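Local coordinates for chromosome partition protein Smc (PDB 3KTA) that probably serves chromosome condensation and partitioning, with an ABC-type ATPase head that has adenylate kinase activity and here binds bis(adenosine)-5'-pentaphosphate, at residues A33-E38 and G46-E51; A102-V107 and D127-N132. One frame throughout, in Å; residues are numbered along the deposited sequence.

Contact 1. Residues A33-E38 and G46-E51; sequences ARLILE and GGLEIE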
loop_
_atom_site.group_PDB
_atom_site.type_symbol
_atom_site.label_atom_id
_atom_site.label_comp_id
_atom_site.label_asym_id
_atom_site.label_seq_id
_atom_site.Cartn_x
_atom_site.Cartn_y
_atom_site.Cartn_z
ATOM N N ALA B 33 0.402 -18.672 -14.937
ATOM C CA ALA B 33 0.613 -19.059 -13.551
ATOM C C ALA B 33 -0.676 -19.562 -12.924
ATOM O O ALA B 33 -1.769 -19.269 -13.413
ATOM C CB ALA B 33 1.181 -17.893 -12.744
ATOM N N ARG B 34 -0.534 -20.329 -11.844
ATOM C CA ARG B 34 -1.676 -20.915 -11.138
ATOM C C ARG B 34 -1.530 -20.794 -9.627
ATOM O O ARG B 34 -0.415 -20.780 -9.093
ATOM C CB ARG B 34 -1.811 -22.418 -11.441
ATOM C CG ARG B 34 -2.244 -22.800 -12.827
ATOM C CD ARG B 34 -2.504 -24.314 -12.864
ATOM N NE ARG B 34 -1.327 -25.085 -12.464
ATOM C CZ ARG B 34 -1.350 -26.152 -11.666
ATOM N NH1 ARG B 34 -2.496 -26.594 -11.156
ATOM N NH2 ARG B 34 -0.220 -26.782 -11.370
ATOM N N LEU B 35 -2.668 -20.718 -8.947
ATOM C CA LEU B 35 -2.747 -20.953 -7.510
ATOM C C LEU B 35 -3.157 -22.406 -7.292
ATOM O O LEU B 35 -4.034 -22.928 -7.987
ATOM C CB LEU B 35 -3.771 -20.036 -6.848
ATOM C CG LEU B 35 -3.587 -18.525 -7.011
ATOM C CD1 LEU B 35 -4.577 -17.793 -6.129
ATOM C CD2 LEU B 35 -2.160 -18.104 -6.680
ATOM N N ILE B 36 -2.527 -23.058 -6.320
ATOM C CA ILE B 36 -2.798 -24.467 -6.059
ATOM C C ILE B 36 -3.021 -24.689 -4.573
ATOM O O ILE B 36 -2.193 -24.291 -3.768
ATOM C CB ILE B 36 -1.600 -25.320 -6.496
ATOM C CG1 ILE B 36 -1.247 -25.027 -7.957
ATOM C CG2 ILE B 36 -1.880 -26.805 -6.281
ATOM C CD1 ILE B 36 0.060 -25.635 -8.397
ATOM N N LEU B 37 -4.141 -25.301 -4.203
ATOM C CA LEU B 37 -4.350 -25.691 -2.806
ATOM C C LEU B 37 -3.537 -26.951 -2.531
ATOM O O LEU B 37 -3.625 -27.920 -3.278
ATOM C CB LEU B 37 -5.832 -25.941 -2.527
ATOM C CG LEU B 37 -6.723 -24.691 -2.542
ATOM C CD1 LEU B 37 -8.201 -25.040 -2.495
ATOM C CD2 LEU B 37 -6.355 -23.759 -1.385
ATOM N N GLU B 38 -2.726 -26.923 -1.475
ATOM C CA GLU B 38 -1.885 -28.069 -1.139
ATOM C C GLU B 38 -2.745 -29.283 -0.837
ATOM O O GLU B 38 -2.342 -30.431 -1.079
ATOM C CB GLU B 38 -1.006 -27.749 0.068
ATOM C CG GLU B 38 0.123 -26.786 -0.229
ATOM C CD GLU B 38 1.063 -26.631 0.945
ATOM O OE1 GLU B 38 0.661 -26.981 2.074
ATOM O OE2 GLU B 38 2.202 -26.164 0.737
ATOM N N GLY B 46 -4.065 -27.457 4.658
ATOM C CA GLY B 46 -2.873 -27.254 3.857
ATOM C C GLY B 46 -2.718 -25.799 3.449
ATOM O O GLY B 46 -3.542 -24.970 3.802
ATOM N N GLY B 47 -1.642 -25.503 2.725
ATOM C CA GLY B 47 -1.350 -24.141 2.306
ATOM C C GLY B 47 -1.836 -23.823 0.902
ATOM O O GLY B 47 -2.550 -24.599 0.270
ATOM N N LEU B 48 -1.435 -22.662 0.408
ATOM C CA LEU B 48 -1.808 -22.253 -0.936
ATOM C C LEU B 48 -0.526 -21.903 -1.676
ATOM O O LEU B 48 0.208 -20.986 -1.281
ATOM C CB LEU B 48 -2.794 -21.079 -0.867
ATOM C CG LEU B 48 -3.476 -20.579 -2.145
ATOM C CD1 LEU B 48 -4.676 -19.723 -1.786
ATOM C CD2 LEU B 48 -2.503 -19.802 -3.008
ATOM N N GLU B 49 -0.231 -22.659 -2.729
ATOM C CA GLU B 49 1.032 -22.505 -3.437
ATOM C C GLU B 49 0.856 -21.692 -4.701
ATOM O O GLU B 49 -0.239 -21.596 -5.226
ATOM C CB GLU B 49 1.631 -23.868 -3.792
ATOM C CG GLU B 49 2.718 -24.348 -2.828
ATOM C CD GLU B 49 4.059 -23.652 -3.039
ATOM O OE1 GLU B 49 4.086 -22.486 -3.498
ATOM O OE2 GLU B 49 5.094 -24.278 -2.736
ATOM N N ILE B 50 1.948 -21.110 -5.177
ATOM C CA ILE B 50 1.962 -20.442 -6.471
ATOM C C ILE B 50 2.874 -21.230 -7.385
ATOM O O ILE B 50 3.987 -21.580 -6.999
ATOM C CB ILE B 50 2.500 -18.999 -6.347
ATOM C CG1 ILE B 50 1.559 -18.162 -5.481
ATOM C CG2 ILE B 50 2.673 -18.364 -7.730
ATOM C CD1 ILE B 50 2.066 -16.767 -5.182
ATOM N N GLU B 51 2.394 -21.533 -8.584
ATOM C CA GLU B 51 3.213 -22.163 -9.610
ATOM C C GLU B 51 3.210 -21.310 -10.872
ATOM O O GLU B 51 2.168 -21.112 -11.499
ATOM C CB GLU B 51 2.700 -23.574 -9.915
ATOM C CG GLU B 51 3.330 -24.208 -11.134
ATOM C CD GLU B 51 2.595 -25.453 -11.573
ATOM O OE1 GLU B 51 1.880 -25.395 -12.600
ATOM O OE2 GLU B 51 2.726 -26.483 -10.879
#
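A beta hairpin in the C-terminal half of the SMC head pairs Arg34 with Glu51 and Ile36 with Glu49, each as a hydrogen-bonded antiparallel pair with two backbone bonds. Leu35–Ile50 and Leu37–Leu48 are the non-hydrogen-bonded pairs between and beyond them. The strand axes approach to 4.6 Å at 153°. The face with Arg34, Glu49 and Glu51 is largely charged, with Ile36 among them. Glu51 has CG anti to its backbone N (chi1 170°) and an extended chain, which brings its carboxylate alongside the guanidinium. There OE1 takes Arg34 NH2 at 2.8 Å, and Arg34 NE at 3.2 Å by a longer, less straight bond. Both nitrogens come from one face of the carboxylate, while OE1 lies in the guanidinium plane; the two planes are 60° apart. Ile36 CG1 lies over one guanidinium face, toward its rim, and Ile36 CD1 meets Glu51 CB at 3.7 Å. With an alanine in place of Glu51, Arg34 would probably lose its charge partner across the strands and its guanidinium would be set free to turn. Near the turn, Glu38 reaches back so that OE1 accepts Gly47 N at 2.8 Å, from above the carboxylate plane, while Glu38 N bonds Gly47 O. On the other face, Leu35 CD2 lies 3.9 Å from Ile50 CG1, and Leu35 CB 4.1 Å from Leu48 CD2. Helix 4-27 covers this apolar face of strand 32-37, with Phe20 against Leu35 and Met10 against Leu37. Strand 48-53 faces the partner chain, whose Arg159 bonds Leu48 O and whose Ile163 packs on Leu48.

Contact 2. Residues A102-V107 and D127-N132; sequences ANVKRV and DVMMAN
Helix 101-114 and the short helix 127-130 come together where Lys105 CA is 5.6 Å from Val128 CA and Val104 CA is 6.1 Å from Met129 CA; no hydrogen bond joins the two segments. Helix 101-114 links the parallel strands 89-93 and 119-123, a beta-alpha-beta unit of the P-loop NTPase-type head, and helix 127-130, following the second strand, packs on this crossover helix. Val104 CG1, anti to the backbone N (chi1 175°), runs out to Val128 CG2 at 3.5 Å and to Met129 CB at 3.8 Å, and in both pairs the side chains cross at about a right angle. Met129, present as selenomethionine, folds back at chi2 and chi3 (66° and 89°) to bring its terminal methyl CE to within 4.0 Å of Val107 CG1, one helical turn further along. Ala108 and Ile111 of helix 101-114 also touch Met129, while Leu72 of helix 67-84 touches Val107. At the outer margin the aliphatic part of Lys105 passes Val128 O, with CD 4.1 Å away, and its CE comes loosely to Asn132 ND2 at 4.5 Å. The contact therefore rests on the methyls of branched valines and the flexible selenomethionine chain, so apolar burial and dispersion probably do most of the holding, and the one charge at its margin, on Lys105, is paired in a salt bridge with Asp109 of its own helix.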
loop_
_atom_site.group_PDB
_atom_site.type_symbol
_atom_site.label_atom_id
_atom_site.label_comp_id
_atom_site.label_asym_id
_atom_site.label_seq_id
_atom_site.Cartn_x
_atom_site.Cartn_y
_atom_site.Cartn_z
ATOM N N ALA B 102 8.495 -1.871 -19.917
ATOM C CA ALA B 102 7.396 -2.613 -20.505
ATOM C C ALA B 102 6.507 -3.188 -19.415
ATOM O O ALA B 102 5.290 -3.113 -19.486
ATOM C CB ALA B 102 7.916 -3.737 -21.389
ATOM N N ASN B 103 7.142 -3.768 -18.408
ATOM C CA ASN B 103 6.404 -4.351 -17.302
ATOM C C ASN B 103 5.769 -3.325 -16.371
ATOM O O ASN B 103 4.629 -3.513 -15.913
ATOM C CB ASN B 103 7.310 -5.304 -16.529
ATOM C CG ASN B 103 7.485 -6.625 -17.247
ATOM O OD1 ASN B 103 6.512 -7.327 -17.503
ATOM N ND2 ASN B 103 8.726 -6.960 -17.591
ATOM N N VAL B 104 6.494 -2.257 -16.072
ATOM C CA VAL B 104 5.903 -1.180 -15.268
ATOM C C VAL B 104 4.643 -0.607 -15.940
ATOM O O VAL B 104 3.638 -0.371 -15.272
ATOM C CB VAL B 104 6.916 -0.050 -14.968
ATOM C CG1 VAL B 104 6.236 1.105 -14.252
ATOM C CG2 VAL B 104 8.075 -0.585 -14.124
ATOM N N LYS B 105 4.676 -0.405 -17.259
ATOM C CA LYS B 105 3.488 0.099 -17.948
ATOM C C LYS B 105 2.287 -0.824 -17.758
ATOM O O LYS B 105 1.163 -0.351 -17.560
ATOM C CB LYS B 105 3.760 0.304 -19.450
ATOM C CG LYS B 105 2.592 0.897 -20.263
ATOM C CD LYS B 105 2.087 2.203 -19.652
ATOM C CE LYS B 105 1.193 2.995 -20.623
ATOM N NZ LYS B 105 0.112 2.194 -21.237
ATOM N N ARG B 106 2.518 -2.133 -17.826
ATOM C CA ARG B 106 1.414 -3.077 -17.686
ATOM C C ARG B 106 0.862 -3.010 -16.265
ATOM O O ARG B 106 -0.352 -3.085 -16.059
ATOM C CB ARG B 106 1.823 -4.496 -18.080
ATOM C CG ARG B 106 2.012 -4.604 -19.603
ATOM C CD ARG B 106 2.190 -6.035 -20.064
ATOM N NE ARG B 106 3.516 -6.537 -19.761
ATOM C CZ ARG B 106 4.549 -6.481 -20.596
ATOM N NH1 ARG B 106 4.413 -5.927 -21.802
ATOM N NH2 ARG B 106 5.718 -6.973 -20.217
ATOM N N VAL B 107 1.757 -2.843 -15.300
ATOM C CA VAL B 107 1.302 -2.668 -13.912
ATOM C C VAL B 107 0.494 -1.373 -13.755
ATOM O O VAL B 107 -0.578 -1.364 -13.124
ATOM C CB VAL B 107 2.478 -2.733 -12.925
ATOM C CG1 VAL B 107 2.038 -2.337 -11.502
ATOM C CG2 VAL B 107 3.038 -4.130 -12.927
ATOM N N ASP B 127 8.596 7.366 -14.671
ATOM C CA ASP B 127 7.677 8.067 -15.552
ATOM C C ASP B 127 6.536 7.204 -16.088
ATOM O O ASP B 127 5.395 7.657 -16.125
ATOM C CB ASP B 127 8.427 8.779 -16.695
ATOM C CG ASP B 127 9.404 7.867 -17.443
ATOM O OD1 ASP B 127 9.276 6.626 -17.423
ATOM O OD2 ASP B 127 10.319 8.422 -18.085
ATOM N N VAL B 128 6.827 5.965 -16.497
ATOM C CA VAL B 128 5.801 5.116 -17.088
ATOM C C VAL B 128 4.791 4.638 -16.045
ATOM O O VAL B 128 3.709 4.188 -16.406
ATOM C CB VAL B 128 6.395 3.917 -17.860
ATOM C CG1 VAL B 128 7.198 4.417 -19.031
ATOM C CG2 VAL B 128 7.282 3.096 -16.971
HETATM N N MSE B 129 5.153 4.734 -14.765
HETATM C CA MSE B 129 4.198 4.466 -13.695
HETATM C C MSE B 129 3.279 5.656 -13.437
HETATM O O MSE B 129 2.077 5.449 -13.217
HETATM C CB MSE B 129 4.908 4.088 -12.382
HETATM C CG MSE B 129 3.951 3.913 -11.179
HETATM SE SE MSE B 129 2.727 2.402 -11.348
HETATM C CE MSE B 129 3.881 1.076 -10.531
HETATM N N MSE B 130 3.869 6.864 -13.457
HETATM C CA MSE B 130 3.274 8.165 -13.078
HETATM C C MSE B 130 2.290 8.739 -14.106
HETATM O O MSE B 130 1.352 9.456 -13.753
HETATM C CB MSE B 130 4.426 9.225 -12.786
HETATM C CG MSE B 130 4.767 10.443 -13.875
HETATM SE SE MSE B 130 5.656 11.817 -12.838
HETATM C CE MSE B 130 4.283 12.015 -11.479
ATOM N N ALA B 131 2.526 8.433 -15.376
ATOM C CA ALA B 131 2.032 9.273 -16.471
ATOM C C ALA B 131 0.523 9.479 -16.503
ATOM O O ALA B 131 0.051 10.569 -16.862
ATOM C CB ALA B 131 2.516 8.712 -17.805
ATOM N N ASN B 132 -0.228 8.434 -16.164
ATOM C CA ASN B 132 -1.681 8.497 -16.190
ATOM C C ASN B 132 -2.338 8.572 -14.817
ATOM O O ASN B 132 -3.515 8.257 -14.682
ATOM C CB ASN B 132 -2.249 7.300 -16.956
ATOM C CG ASN B 132 -1.869 7.321 -18.417
ATOM O OD1 ASN B 132 -1.931 8.365 -19.068
ATOM N ND2 ASN B 132 -1.471 6.168 -18.944
#

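How the contacts relate
Contact 1 and contact 2 lie on opposite sides of the chain's centre, their own centres 29 Å apart and their nearest atoms about 13 Å apart. They follow in series along the chain: the hairpin 33-38/46-51 closes before helix 101-114 begins. The hairpin is the outlying one, 19 Å from the centre of the chain against 11 Å for contact 2, and packs extensively on the partner chain, which contact 2 meets through Met130. Contact 2 is nearer the nucleotide side, with the Met129 side chain about 14 Å from the bound magnesium ion. From this chain, Glu94, Met141, His171, Gly172 and Asn173 contact the bis(adenosine)-5'-pentaphosphate, and none belongs to either contact.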